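Local coordinates for aminotransferase class-III (Ochrobactrum anthropi, PDB 5GHG), which probably transfers amino groups between amines and carbonyl compounds as a vitamin B6-dependent omega-transaminase, held here with its cofactor in the aminated form, at residues B[265-270]-B[375-380]; B[257-262]-B[271-276]; B[11-16]-B[25-30]; B[52-57]-B[415-420]. The protein carries 1 engineered substitution. One frame throughout, in Å; residues are numbered along the deposited sequence.

Interaction 1: B[265-270]-B[375-380]; sequences GRTGNL and RGVGLI
R266 and L379 join two turns through a reciprocal pair of hydrogen bonds. The backbone N of L379 donates to the carbonyl O of R266 at 2.9 Å, and in return R266 NH1 donates to the carbonyl O of L379 at 3.0 Å. This oxygen lies close to the guanidinium plane, but NH1 approaches it from 38° above the carbonyl plane. The R266 chain starts with CG anti to its backbone N (chi1 177°), then bends at chi2 and chi3, which brings CD over the L379 peptide and against I380 CB. NH1 also comes within 3.6 Å of L379 CG. The buried guanidinium has further acceptors in the carbonyl O of P427, for NH1, and in Q288 OE1, for NH2.

Packing is tight where backbone meets backbone, the type I turn G265 to G268 facing the type II' turn V377 to I380: T267 C lies 3.6 Å from G378 CA, and a CB on G378 would run into T267, G268 and R266 O. The V377 side has fewer contacts, with CG2 near T267 O and CG1 4.2 Å from T267 CB; T267 OG1 bonds instead to T275 OG1. V377 and G378 are partly exposed, whereas R266, T267 and L379 are buried.

The contact thus links the loop that follows strand 254-258 to the tight turn between strands 371-377 and 380-385. L379 leans on A351 and M358 of helix 347-363, R266 reaches S55 of helix 55-58, and V377 touches T275 of helix 272-275.

Interaction 2: B[257-262]-B[271-276]; sequences ADEVIC and FGSQTF. With PMP (4'-deoxy-4'-aminopyridoxal-5'-phosphate), chain C.
The carboxylate of E259 is presented to the first turn of helix 272-275, gripping it with both oxygens. OE1 takes the backbone N of G272 at 2.8 Å on its syn lone pair. OE2 accepts twice: from S273 N at 2.7 Å, on the syn side and 20° out of the carboxylate plane, and from S273 OG at 2.6 Å, nearly in line with its own C-O bond. E259 reaches this site with CG anti to its carbonyl carbon (chi1 -61°) and a bend at chi2.

The F271 ring turns its edge to the same carboxylate, CD1 standing 3.7 Å from OE1, which lies in the ring plane. Beside the serine, A257 CB packs 3.6 Å from S273 OG, while C262 CB lies over the G272 backbone; a CB on that glycine would collide with it.

D258 departs from the chain away from the helix and serves the cofactor. Its OD2 is 2.8 Å from N1 of the PMP pyridine ring, the place an aspartate takes in fold type I aminotransferases, and OD1 closes an Asx turn by accepting from V260 N. V260 lies over one ring face, CG1 3.5 Å from PMP C3. In this structure, successive residues at the end of strand 254-258, part of a beta-alpha-beta unit, thus hold cofactor and helix.

Three donors satisfy the buried E259 carboxylate. Since two are backbone N-H groups at a helix start, the local field would probably stabilise its negative charge.

Interaction 3: B[11-16]-B[25-30]; sequences RDIRYH and RLEAEG
I13 and E27, with CA atoms 5.4 Å apart, mark the close approach of helix segments 11-15 and 25-29, which run nearly antiparallel at 151° with their axes 9.1 Å apart. I13 carries most of the contact and spreads over the last turn of the second helix. Its CG1 sits 3.5 Å from the carbonyl O of L26, CD1 reaches G30 CA at 3.6 Å, and CG2 lies beside E27 CA. CG1 is anti to the carbonyl carbon (chi1 -72°), and the extended chi2 carries CD1 onto G30, where the helix ends with positive phi. An alanine in place of I13 is likely to leave a gap over the L26 carbonyl and G30, with the two helices joined mainly through L26 and water.

L26 meets D12 at about a right angle, its CD2 3.9 Å from D12 OD1. That carboxylate also takes H16 ND1 on OD2 at 2.9 Å, the acceptor lying in the imidazole plane, while OD1 accepts from H18 NE2. On the other flank a water donates to both I13 O and E27 OE2.

E27 OE2 also bonds to Y306 of the second subunit, and D12 OD2 to S90 of that subunit. The helix pair is thus joined by apolar packing and one bridging water, while carboxylates at its margins are partly engaged by the other subunit, consistent with a place at the dimer interface.

Interaction 4: B[52-57]-B[415-420]; sequences EAMSGL and ISRAMG
E52 and I415 meet where strand 49-52 ends beside the parallel strand 414-419, a buried junction inside a seven-stranded mixed sheet that reaches the dimer interface. The backbone link between the segments is slight: A53 N donates to I415 O at 3.1 Å with a bent angle of 124°, a weak bond. Side chains supply the rest, in a contact that buries 340 Å² in all.

E52 bends at chi2 so that its carboxylate lies against I415, with OE2 3.4 Å from CG2. OE1 accepts weakly from M54 N, a capping bond ahead of helix 55-58. It also takes G56 N at 2.8 Å in an almost straight bond (175°) arriving from well above the carboxylate plane, bracing the type I turn E52 to S55 that connects strand to helix. OE2 has its own partner, Y83 OH of the second subunit. A valine in place of E52 would probably leave G56 N and that tyrosine hydroxyl without this partner, and the turn less firmly fixed.

M54, bent at chi2 and chi3, folds back over the strand. CG lies 3.5 Å from S416 C, and CE packs 3.7 Å from R417 CB, the two side chains crossing at about a right angle. Further along, R417 extends from CG to NE, and L57 CD2 stands over one face of its guanidinium, 4.4 Å from CZ. R417 NH1 bonds to S87 OG of the second subunit. The side chain of L57 in turn comes to about 6 Å from PMP, and its carbonyl O accepts from K287 NZ, a residue of the cofactor pocket.

Interactions 1, 2 and 4 are buried near the centre of the chain; interaction 3, also largely buried, has its centre about 27 Å from that of the chain, at an edge facing the second subunit. Interactions 1 and 2 adjoin through T275, whose OG1 also takes a probable hydrogen bond from N269 ND2, and interactions 1 and 4 reach the same mixed sheet. Their chemistry follows their place. Interaction 2 relies on a carboxylate holding a helix start beside the cofactor, interaction 1 on paired bonds between turns, and interaction 4 on capping and apolar packing with one weak backbone bond. Interaction 3 has hydrophobic packing and a bridging water, and shares with interaction 4 the reach to the second subunit.

Interaction 1: B[265-270]-B[375-380]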
loop_
_atom_site.group_PDB
_atom_site.type_symbol
_atom_site.label_atom_id
_atom_site.label_comp_id
_atom_site.label_asym_id
_atom_site.label_seq_id
_atom_site.Cartn_x
_atom_site.Cartn_y
_atom_site.Cartn_z
ATOM N N GLY B 265 -2.570 -19.601 -11.794
ATOM C CA GLY B 265 -1.938 -20.873 -12.136
ATOM C C GLY B 265 -1.187 -21.584 -11.028
ATOM O O GLY B 265 -0.701 -22.693 -11.249
ATOM N N ARG B 266 -1.119 -21.013 -9.831
ATOM C CA ARG B 266 -0.255 -21.551 -8.786
ATOM C C ARG B 266 -0.687 -22.944 -8.316
ATOM O O ARG B 266 0.165 -23.754 -7.946
ATOM C CB ARG B 266 -0.208 -20.578 -7.609
ATOM C CG ARG B 266 0.612 -21.041 -6.414
ATOM C CD ARG B 266 2.016 -21.409 -6.822
ATOM N NE ARG B 266 2.734 -20.309 -7.470
ATOM C CZ ARG B 266 3.961 -20.416 -7.965
ATOM N NH1 ARG B 266 4.602 -21.587 -7.902
ATOM N NH2 ARG B 266 4.537 -19.384 -8.524
ATOM N N THR B 267 -1.988 -23.241 -8.305
ATOM C CA THR B 267 -2.465 -24.474 -7.664
ATOM C C THR B 267 -2.866 -25.558 -8.667
ATOM O O THR B 267 -3.496 -26.544 -8.276
ATOM C CB THR B 267 -3.627 -24.191 -6.710
ATOM O OG1 THR B 267 -4.789 -23.799 -7.459
ATOM C CG2 THR B 267 -3.252 -23.095 -5.731
ATOM N N GLY B 268 -2.493 -25.413 -9.936
ATOM C CA GLY B 268 -2.853 -26.378 -10.953
ATOM C C GLY B 268 -4.063 -25.989 -11.766
ATOM O O GLY B 268 -4.413 -26.692 -12.721
ATOM N N ASN B 269 -4.733 -24.911 -11.383
ATOM C CA ASN B 269 -5.766 -24.293 -12.207
ATOM C C ASN B 269 -5.503 -22.795 -12.206
ATOM O O ASN B 269 -4.665 -22.298 -11.443
ATOM C CB ASN B 269 -7.162 -24.611 -11.666
ATOM C CG ASN B 269 -7.504 -26.077 -11.813
ATOM O OD1 ASN B 269 -7.842 -26.522 -12.893
ATOM N ND2 ASN B 269 -7.381 -26.837 -10.731
ATOM N N LEU B 270 -6.216 -22.070 -13.058
ATOM C CA LEU B 270 -6.047 -20.629 -13.080
ATOM C C LEU B 270 -6.199 -20.031 -11.673
ATOM O O LEU B 270 -5.359 -19.241 -11.231
ATOM C CB LEU B 270 -7.030 -19.986 -14.059
ATOM C CG LEU B 270 -6.795 -18.499 -14.350
ATOM C CD1 LEU B 270 -5.397 -18.269 -14.923
ATOM C CD2 LEU B 270 -7.862 -17.927 -15.293
ATOM N N ARG B 375 3.203 -31.472 2.307
ATOM C CA ARG B 375 1.878 -31.053 1.871
ATOM C C ARG B 375 2.007 -30.094 0.686
ATOM O O ARG B 375 3.033 -29.438 0.512
ATOM C CB ARG B 375 1.110 -30.389 3.022
ATOM C CG ARG B 375 1.876 -29.282 3.732
ATOM C CD ARG B 375 1.095 -28.746 4.935
ATOM N NE ARG B 375 1.811 -27.620 5.572
ATOM C CZ ARG B 375 2.609 -27.728 6.625
ATOM N NH1 ARG B 375 2.838 -28.920 7.176
ATOM N NH2 ARG B 375 3.217 -26.664 7.106
ATOM N N GLY B 376 0.968 -30.020 -0.137
ATOM C CA GLY B 376 1.014 -29.154 -1.293
ATOM C C GLY B 376 0.040 -29.584 -2.375
ATOM O O GLY B 376 -0.455 -30.709 -2.401
ATOM N N VAL B 377 -0.239 -28.650 -3.282
ATOM C CA VAL B 377 -1.031 -28.898 -4.479
ATOM C C VAL B 377 -0.452 -28.052 -5.601
ATOM O O VAL B 377 0.111 -26.985 -5.357
ATOM C CB VAL B 377 -2.536 -28.581 -4.284
ATOM C CG1 VAL B 377 -2.742 -27.137 -3.924
ATOM C CG2 VAL B 377 -3.321 -28.917 -5.540
ATOM N N GLY B 378 -0.583 -28.527 -6.835
ATOM C CA GLY B 378 -0.085 -27.753 -7.951
ATOM C C GLY B 378 1.389 -27.445 -7.749
ATOM O O GLY B 378 2.195 -28.333 -7.438
ATOM N N LEU B 379 1.764 -26.160 -7.899
ATOM C CA LEU B 379 3.155 -25.751 -7.804
ATOM C C LEU B 379 3.458 -25.044 -6.485
ATOM O O LEU B 379 4.304 -24.147 -6.428
ATOM C CB LEU B 379 3.537 -24.876 -9.003
ATOM C CG LEU B 379 4.997 -24.760 -9.452
ATOM C CD1 LEU B 379 5.647 -26.144 -9.698
ATOM C CD2 LEU B 379 5.117 -23.856 -10.685
ATOM N N ILE B 380 2.791 -25.433 -5.399
ATOM C CA ILE B 380 3.108 -24.887 -4.080
ATOM C C ILE B 380 3.177 -26.033 -3.090
ATOM O O ILE B 380 2.327 -26.933 -3.115
ATOM C CB ILE B 380 2.105 -23.810 -3.632
ATOM C CG1 ILE B 380 2.626 -23.088 -2.395
ATOM C CG2 ILE B 380 0.731 -24.421 -3.372
ATOM C CD1 ILE B 380 1.873 -21.829 -2.034
#

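Interaction 2: B[257-262]-B[271-276]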
loop_
_atom_site.group_PDB
_atom_site.type_symbol
_atom_site.label_atom_id
_atom_site.label_comp_id
_atom_site.label_asym_id
_atom_site.label_seq_id
_atom_site.Cartn_x
_atom_site.Cartn_y
_atom_site.Cartn_z
ATOM N N ALA B 257 -12.714 -14.915 -1.345
ATOM C CA ALA B 257 -11.585 -15.759 -1.674
ATOM C C ALA B 257 -10.354 -14.861 -1.848
ATOM O O ALA B 257 -10.310 -14.036 -2.764
ATOM C CB ALA B 257 -11.848 -16.574 -2.944
ATOM N N ASP B 258 -9.370 -15.035 -0.977
ATOM C CA ASP B 258 -8.110 -14.308 -1.080
ATOM C C ASP B 258 -7.172 -15.127 -1.966
ATOM O O ASP B 258 -6.523 -16.063 -1.495
ATOM C CB ASP B 258 -7.503 -14.074 0.299
ATOM C CG ASP B 258 -6.270 -13.174 0.247
ATOM O OD1 ASP B 258 -5.648 -13.100 -0.829
ATOM O OD2 ASP B 258 -5.946 -12.538 1.270
ATOM N N GLU B 259 -7.112 -14.774 -3.247
ATOM C CA GLU B 259 -6.306 -15.494 -4.235
ATOM C C GLU B 259 -4.983 -14.801 -4.527
ATOM O O GLU B 259 -4.412 -15.000 -5.593
ATOM C CB GLU B 259 -7.093 -15.679 -5.530
ATOM C CG GLU B 259 -8.357 -16.479 -5.354
ATOM C CD GLU B 259 -8.275 -17.839 -5.988
ATOM O OE1 GLU B 259 -7.143 -18.289 -6.331
ATOM O OE2 GLU B 259 -9.346 -18.458 -6.153
ATOM N N VAL B 260 -4.496 -13.981 -3.597
ATOM C CA VAL B 260 -3.283 -13.216 -3.841
ATOM C C VAL B 260 -2.120 -14.153 -4.197
ATOM O O VAL B 260 -1.344 -13.875 -5.106
ATOM C CB VAL B 260 -2.988 -12.318 -2.624
ATOM C CG1 VAL B 260 -1.537 -11.839 -2.598
ATOM C CG2 VAL B 260 -3.938 -11.119 -2.636
ATOM N N ILE B 261 -2.017 -15.292 -3.518
ATOM C CA ILE B 261 -1.014 -16.275 -3.884
ATOM C C ILE B 261 -1.552 -17.310 -4.880
ATOM O O ILE B 261 -0.859 -17.697 -5.826
ATOM C CB ILE B 261 -0.428 -16.964 -2.644
ATOM C CG1 ILE B 261 0.495 -16.002 -1.883
ATOM C CG2 ILE B 261 0.306 -18.236 -3.056
ATOM C CD1 ILE B 261 0.923 -16.529 -0.526
ATOM N N CYS B 262 -2.767 -17.799 -4.693
ATOM C CA CYS B 262 -3.220 -18.914 -5.528
ATOM C C CYS B 262 -3.546 -18.494 -6.953
ATOM O O CYS B 262 -3.641 -19.360 -7.835
ATOM C CB CYS B 262 -4.441 -19.585 -4.875
ATOM S SG CYS B 262 -4.051 -20.309 -3.237
ATOM N N PHE B 271 -7.242 -20.446 -10.938
ATOM C CA PHE B 271 -7.508 -19.943 -9.594
ATOM C C PHE B 271 -7.670 -21.076 -8.594
ATOM O O PHE B 271 -8.200 -22.148 -8.920
ATOM C CB PHE B 271 -8.765 -19.050 -9.569
ATOM C CG PHE B 271 -8.582 -17.731 -10.246
ATOM C CD1 PHE B 271 -7.898 -16.707 -9.601
ATOM C CD2 PHE B 271 -9.065 -17.509 -11.523
ATOM C CE1 PHE B 271 -7.695 -15.481 -10.227
ATOM C CE2 PHE B 271 -8.882 -16.282 -12.149
ATOM C CZ PHE B 271 -8.189 -15.273 -11.499
ATOM N N GLY B 272 -7.215 -20.839 -7.368
ATOM C CA GLY B 272 -7.405 -21.810 -6.310
ATOM C C GLY B 272 -8.874 -22.087 -6.047
ATOM O O GLY B 272 -9.237 -23.174 -5.583
ATOM N N SER B 273 -9.733 -21.117 -6.339
ATOM C CA SER B 273 -11.164 -21.332 -6.178
ATOM C C SER B 273 -11.658 -22.472 -7.062
ATOM O O SER B 273 -12.570 -23.213 -6.676
ATOM C CB SER B 273 -11.928 -20.048 -6.487
ATOM O OG SER B 273 -11.800 -19.122 -5.428
ATOM N N GLN B 274 -11.081 -22.618 -8.250
ATOM C CA GLN B 274 -11.460 -23.741 -9.112
ATOM C C GLN B 274 -10.927 -25.041 -8.552
ATOM O O GLN B 274 -11.652 -26.044 -8.500
ATOM C CB GLN B 274 -10.962 -23.521 -10.537
ATOM C CG GLN B 274 -11.473 -22.222 -11.139
ATOM C CD GLN B 274 -10.730 -21.820 -12.413
ATOM O OE1 GLN B 274 -9.524 -21.553 -12.389
ATOM N NE2 GLN B 274 -11.460 -21.737 -13.516
ATOM N N THR B 275 -9.671 -25.031 -8.080
ATOM C CA THR B 275 -9.066 -26.237 -7.531
ATOM C C THR B 275 -9.874 -26.793 -6.370
ATOM O O THR B 275 -9.992 -28.012 -6.215
ATOM C CB THR B 275 -7.625 -25.964 -7.087
ATOM O OG1 THR B 275 -6.876 -25.483 -8.198
ATOM C CG2 THR B 275 -6.962 -27.232 -6.563
ATOM N N PHE B 276 -10.426 -25.919 -5.534
ATOM C CA PHE B 276 -11.120 -26.333 -4.327
ATOM C C PHE B 276 -12.634 -26.160 -4.405
ATOM O O PHE B 276 -13.309 -26.290 -3.399
ATOM C CB PHE B 276 -10.538 -25.590 -3.127
ATOM C CG PHE B 276 -9.142 -26.029 -2.797
ATOM C CD1 PHE B 276 -8.924 -27.184 -2.055
ATOM C CD2 PHE B 276 -8.048 -25.348 -3.298
ATOM C CE1 PHE B 276 -7.630 -27.613 -1.781
ATOM C CE2 PHE B 276 -6.753 -25.783 -3.020
ATOM C CZ PHE B 276 -6.554 -26.900 -2.270
HETATM N N1 PMP C . -3.232 -11.919 0.969
HETATM C C2 PMP C . -2.361 -12.954 0.817
HETATM C C2A PMP C . -2.906 -14.347 0.719
HETATM C C3 PMP C . -0.966 -12.741 0.785
HETATM O O3 PMP C . -0.142 -13.835 0.714
HETATM C C4 PMP C . -0.457 -11.411 0.866
HETATM C C4A PMP C . 1.020 -11.073 0.759
HETATM N N4A PMP C . 1.906 -11.988 1.431
HETATM C C5 PMP C . -1.402 -10.360 1.006
HETATM C C6 PMP C . -2.763 -10.625 0.993
HETATM C C5A PMP C . -0.987 -8.926 1.143
HETATM O O4P PMP C . -0.426 -8.452 -0.083
HETATM P P PMP C . 0.639 -7.205 -0.036
HETATM O O1P PMP C . 0.049 -6.109 0.776
HETATM O O2P PMP C . 0.823 -6.843 -1.499
HETATM O O3P PMP C . 1.918 -7.685 0.613
#

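Interaction 3: B[11-16]-B[25-30]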
loop_
_atom_site.group_PDB
_atom_site.type_symbol
_atom_site.label_atom_id
_atom_site.label_comp_id
_atom_site.label_asym_id
_atom_site.label_seq_id
_atom_site.Cartn_x
_atom_site.Cartn_y
_atom_site.Cartn_z
ATOM N N ARG B 11 25.549 0.713 3.885
ATOM C CA ARG B 11 24.590 1.782 3.681
ATOM C C ARG B 11 23.161 1.312 3.963
ATOM O O ARG B 11 22.355 2.068 4.507
ATOM C CB ARG B 11 24.716 2.360 2.273
ATOM C CG ARG B 11 26.018 3.147 2.103
ATOM C CD ARG B 11 26.021 3.957 0.818
ATOM N NE ARG B 11 26.160 3.095 -0.330
ATOM C CZ ARG B 11 25.330 3.063 -1.370
ATOM N NH1 ARG B 11 24.295 3.859 -1.423
ATOM N NH2 ARG B 11 25.569 2.229 -2.359
ATOM N N ASP B 12 22.842 0.067 3.609
ATOM C CA ASP B 12 21.547 -0.494 3.977
ATOM C C ASP B 12 21.366 -0.486 5.498
ATOM O O ASP B 12 20.318 -0.081 6.014
ATOM C CB ASP B 12 21.418 -1.916 3.425
ATOM C CG ASP B 12 20.018 -2.496 3.623
ATOM O OD1 ASP B 12 19.788 -3.123 4.675
ATOM O OD2 ASP B 12 19.133 -2.301 2.742
ATOM N N ILE B 13 22.398 -0.926 6.239
ATOM C CA ILE B 13 22.326 -0.921 7.687
ATOM C C ILE B 13 22.063 0.485 8.214
ATOM O O ILE B 13 21.272 0.688 9.145
ATOM C CB ILE B 13 23.620 -1.497 8.296
ATOM C CG1 ILE B 13 23.692 -3.015 8.083
ATOM C CG2 ILE B 13 23.760 -1.075 9.770
ATOM C CD1 ILE B 13 25.113 -3.556 8.209
ATOM N N ARG B 14 22.732 1.478 7.636
ATOM C CA ARG B 14 22.664 2.829 8.161
ATOM C C ARG B 14 21.299 3.475 7.924
ATOM O O ARG B 14 20.804 4.223 8.782
ATOM C CB ARG B 14 23.776 3.678 7.544
ATOM C CG ARG B 14 24.159 4.934 8.307
ATOM C CD ARG B 14 25.447 5.519 7.696
ATOM N NE ARG B 14 26.422 4.475 7.499
ATOM C CZ ARG B 14 27.200 4.318 6.421
ATOM N NH1 ARG B 14 27.152 5.167 5.407
ATOM N NH2 ARG B 14 28.056 3.300 6.384
ATOM N N TYR B 15 20.681 3.224 6.766
ATOM C CA TYR B 15 19.582 4.082 6.320
ATOM C C TYR B 15 18.241 3.403 6.114
ATOM O O TYR B 15 17.242 4.106 5.979
ATOM C CB TYR B 15 19.959 4.781 5.002
ATOM C CG TYR B 15 21.213 5.604 5.124
ATOM C CD1 TYR B 15 21.265 6.670 6.013
ATOM C CD2 TYR B 15 22.349 5.315 4.364
ATOM C CE1 TYR B 15 22.415 7.446 6.139
ATOM C CE2 TYR B 15 23.489 6.069 4.469
ATOM C CZ TYR B 15 23.520 7.140 5.369
ATOM O OH TYR B 15 24.654 7.897 5.500
ATOM N N HIS B 16 18.180 2.084 6.069
ATOM C CA HIS B 16 17.005 1.386 5.553
ATOM C C HIS B 16 16.363 0.510 6.643
ATOM O O HIS B 16 16.963 -0.483 7.075
ATOM C CB HIS B 16 17.398 0.538 4.351
ATOM C CG HIS B 16 16.243 -0.172 3.725
ATOM N ND1 HIS B 16 16.380 -1.342 3.027
ATOM C CD2 HIS B 16 14.917 0.116 3.720
ATOM C CE1 HIS B 16 15.190 -1.742 2.597
ATOM N NE2 HIS B 16 14.286 -0.876 3.014
ATOM N N ARG B 25 19.403 -7.440 14.668
ATOM C CA ARG B 25 20.184 -8.424 13.940
ATOM C C ARG B 25 20.647 -7.879 12.585
ATOM O O ARG B 25 21.767 -8.163 12.147
ATOM C CB ARG B 25 19.383 -9.702 13.771
ATOM C CG ARG B 25 20.209 -10.866 13.307
ATOM C CD ARG B 25 19.598 -12.206 13.740
ATOM N NE ARG B 25 19.931 -13.218 12.752
ATOM C CZ ARG B 25 19.049 -13.795 11.944
ATOM N NH1 ARG B 25 17.758 -13.489 12.038
ATOM N NH2 ARG B 25 19.451 -14.694 11.054
ATOM N N LEU B 26 19.794 -7.113 11.899
ATOM C CA LEU B 26 20.212 -6.501 10.649
ATOM C C LEU B 26 21.426 -5.603 10.846
ATOM O O LEU B 26 22.379 -5.654 10.059
ATOM C CB LEU B 26 19.065 -5.702 10.014
ATOM C CG LEU B 26 19.623 -5.150 8.686
ATOM C CD1 LEU B 26 19.336 -6.096 7.504
ATOM C CD2 LEU B 26 19.182 -3.769 8.440
ATOM N N GLU B 27 21.427 -4.793 11.907
ATOM C CA GLU B 27 22.601 -3.948 12.174
ATOM C C GLU B 27 23.862 -4.761 12.395
ATOM O O GLU B 27 24.949 -4.309 12.040
ATOM C CB GLU B 27 22.356 -3.020 13.366
ATOM C CG GLU B 27 21.269 -2.013 13.098
ATOM C CD GLU B 27 21.146 -0.993 14.230
ATOM O OE1 GLU B 27 21.666 -1.256 15.338
ATOM O OE2 GLU B 27 20.545 0.076 14.003
ATOM N N ALA B 28 23.751 -5.957 12.962
ATOM C CA ALA B 28 24.960 -6.755 13.196
ATOM C C ALA B 28 25.385 -7.528 11.951
ATOM O O ALA B 28 26.582 -7.711 11.717
ATOM C CB ALA B 28 24.747 -7.722 14.365
ATOM N N GLU B 29 24.428 -8.017 11.166
ATOM C CA GLU B 29 24.737 -8.916 10.047
ATOM C C GLU B 29 24.648 -8.256 8.675
ATOM O O GLU B 29 25.317 -8.701 7.759
ATOM C CB GLU B 29 23.818 -10.134 10.071
ATOM C CG GLU B 29 23.970 -10.955 11.350
ATOM C CD GLU B 29 22.869 -11.991 11.519
ATOM O OE1 GLU B 29 22.753 -12.559 12.631
ATOM O OE2 GLU B 29 22.109 -12.217 10.543
ATOM N N GLY B 30 23.846 -7.201 8.518
ATOM C CA GLY B 30 23.619 -6.630 7.216
ATOM C C GLY B 30 22.727 -7.536 6.374
ATOM O O GLY B 30 22.436 -8.671 6.753
HETATM O O HOH W 1 21.594 1.742 11.945
#

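Interaction 4: B[52-57]-B[415-420]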
loop_
_atom_site.group_PDB
_atom_site.type_symbol
_atom_site.label_atom_id
_atom_site.label_comp_id
_atom_site.label_asym_id
_atom_site.label_seq_id
_atom_site.Cartn_x
_atom_site.Cartn_y
_atom_site.Cartn_z
ATOM N N GLU B 52 15.473 -19.363 -7.297
ATOM C CA GLU B 52 14.488 -18.660 -6.474
ATOM C C GLU B 52 13.262 -19.563 -6.366
ATOM O O GLU B 52 12.262 -19.428 -7.088
ATOM C CB GLU B 52 14.169 -17.282 -7.045
ATOM C CG GLU B 52 14.391 -16.119 -6.027
ATOM C CD GLU B 52 13.500 -16.231 -4.788
ATOM O OE1 GLU B 52 12.532 -17.027 -4.819
ATOM O OE2 GLU B 52 13.763 -15.547 -3.764
ATOM N N ALA B 53 13.356 -20.526 -5.459
ATOM C CA ALA B 53 12.331 -21.530 -5.332
ATOM C C ALA B 53 11.059 -20.971 -4.705
ATOM O O ALA B 53 10.060 -21.692 -4.637
ATOM C CB ALA B 53 12.841 -22.723 -4.532
ATOM N N MET B 54 11.081 -19.719 -4.251
ATOM C CA MET B 54 9.897 -19.032 -3.747
ATOM C C MET B 54 9.329 -18.024 -4.737
ATOM O O MET B 54 8.338 -17.358 -4.411
ATOM C CB MET B 54 10.224 -18.300 -2.434
ATOM C CG MET B 54 10.598 -19.214 -1.284
ATOM S SD MET B 54 9.236 -20.317 -0.952
ATOM C CE MET B 54 7.996 -19.163 -0.357
ATOM N N SER B 55 9.936 -17.867 -5.915
ATOM C CA SER B 55 9.494 -16.832 -6.847
ATOM C C SER B 55 9.477 -15.456 -6.181
ATOM O O SER B 55 8.577 -14.638 -6.405
ATOM C CB SER B 55 8.116 -17.156 -7.422
ATOM O OG SER B 55 8.093 -18.455 -7.990
ATOM N N GLY B 56 10.471 -15.201 -5.340
ATOM C CA GLY B 56 10.504 -13.936 -4.627
ATOM C C GLY B 56 9.583 -14.006 -3.431
ATOM O O GLY B 56 9.929 -14.634 -2.430
ATOM N N LEU B 57 8.398 -13.413 -3.519
ATOM C CA LEU B 57 7.408 -13.606 -2.454
ATOM C C LEU B 57 6.189 -14.319 -3.011
ATOM O O LEU B 57 5.068 -13.804 -2.947
ATOM C CB LEU B 57 7.009 -12.268 -1.806
ATOM C CG LEU B 57 8.078 -11.535 -0.990
ATOM C CD1 LEU B 57 7.574 -10.219 -0.409
ATOM C CD2 LEU B 57 8.601 -12.435 0.118
ATOM N N ILE B 415 16.950 -20.849 -2.800
ATOM C CA ILE B 415 16.315 -19.927 -1.864
ATOM C C ILE B 415 14.914 -20.467 -1.576
ATOM O O ILE B 415 14.036 -20.478 -2.455
ATOM C CB ILE B 415 16.262 -18.497 -2.416
ATOM C CG1 ILE B 415 17.673 -17.922 -2.506
ATOM C CG2 ILE B 415 15.368 -17.609 -1.550
ATOM C CD1 ILE B 415 17.755 -16.619 -3.266
ATOM N N SER B 416 14.706 -20.942 -0.354
ATOM C CA SER B 416 13.381 -21.294 0.119
ATOM C C SER B 416 12.948 -20.220 1.122
ATOM O O SER B 416 13.532 -19.131 1.178
ATOM C CB SER B 416 13.412 -22.714 0.707
ATOM O OG SER B 416 12.172 -23.087 1.285
ATOM N N ARG B 417 11.915 -20.520 1.898
ATOM C CA ARG B 417 11.455 -19.640 2.967
ATOM C C ARG B 417 11.080 -20.526 4.141
ATOM O O ARG B 417 10.368 -21.516 3.968
ATOM C CB ARG B 417 10.238 -18.809 2.512
ATOM C CG ARG B 417 9.786 -17.749 3.512
ATOM C CD ARG B 417 9.145 -16.569 2.770
ATOM N NE ARG B 417 8.991 -15.391 3.620
ATOM C CZ ARG B 417 9.927 -14.461 3.804
ATOM N NH1 ARG B 417 9.685 -13.439 4.615
ATOM N NH2 ARG B 417 11.101 -14.552 3.184
ATOM N N ALA B 418 11.595 -20.210 5.318
ATOM C CA ALA B 418 11.287 -20.976 6.514
ATOM C C ALA B 418 10.094 -20.309 7.182
ATOM O O ALA B 418 10.191 -19.161 7.646
ATOM C CB ALA B 418 12.478 -21.033 7.469
ATOM N N MET B 419 8.974 -21.011 7.225
ATOM C CA MET B 419 7.809 -20.542 7.974
ATOM C C MET B 419 7.770 -21.398 9.233
ATOM O O MET B 419 7.223 -22.511 9.246
ATOM C CB MET B 419 6.555 -20.667 7.121
ATOM C CG MET B 419 6.777 -20.053 5.736
ATOM S SD MET B 419 5.574 -20.536 4.490
ATOM C CE MET B 419 4.739 -19.000 4.290
ATOM N N GLY B 420 8.383 -20.898 10.302
ATOM C CA GLY B 420 8.640 -21.758 11.431
ATOM C C GLY B 420 9.546 -22.905 10.975
ATOM O O GLY B 420 10.614 -22.682 10.407
#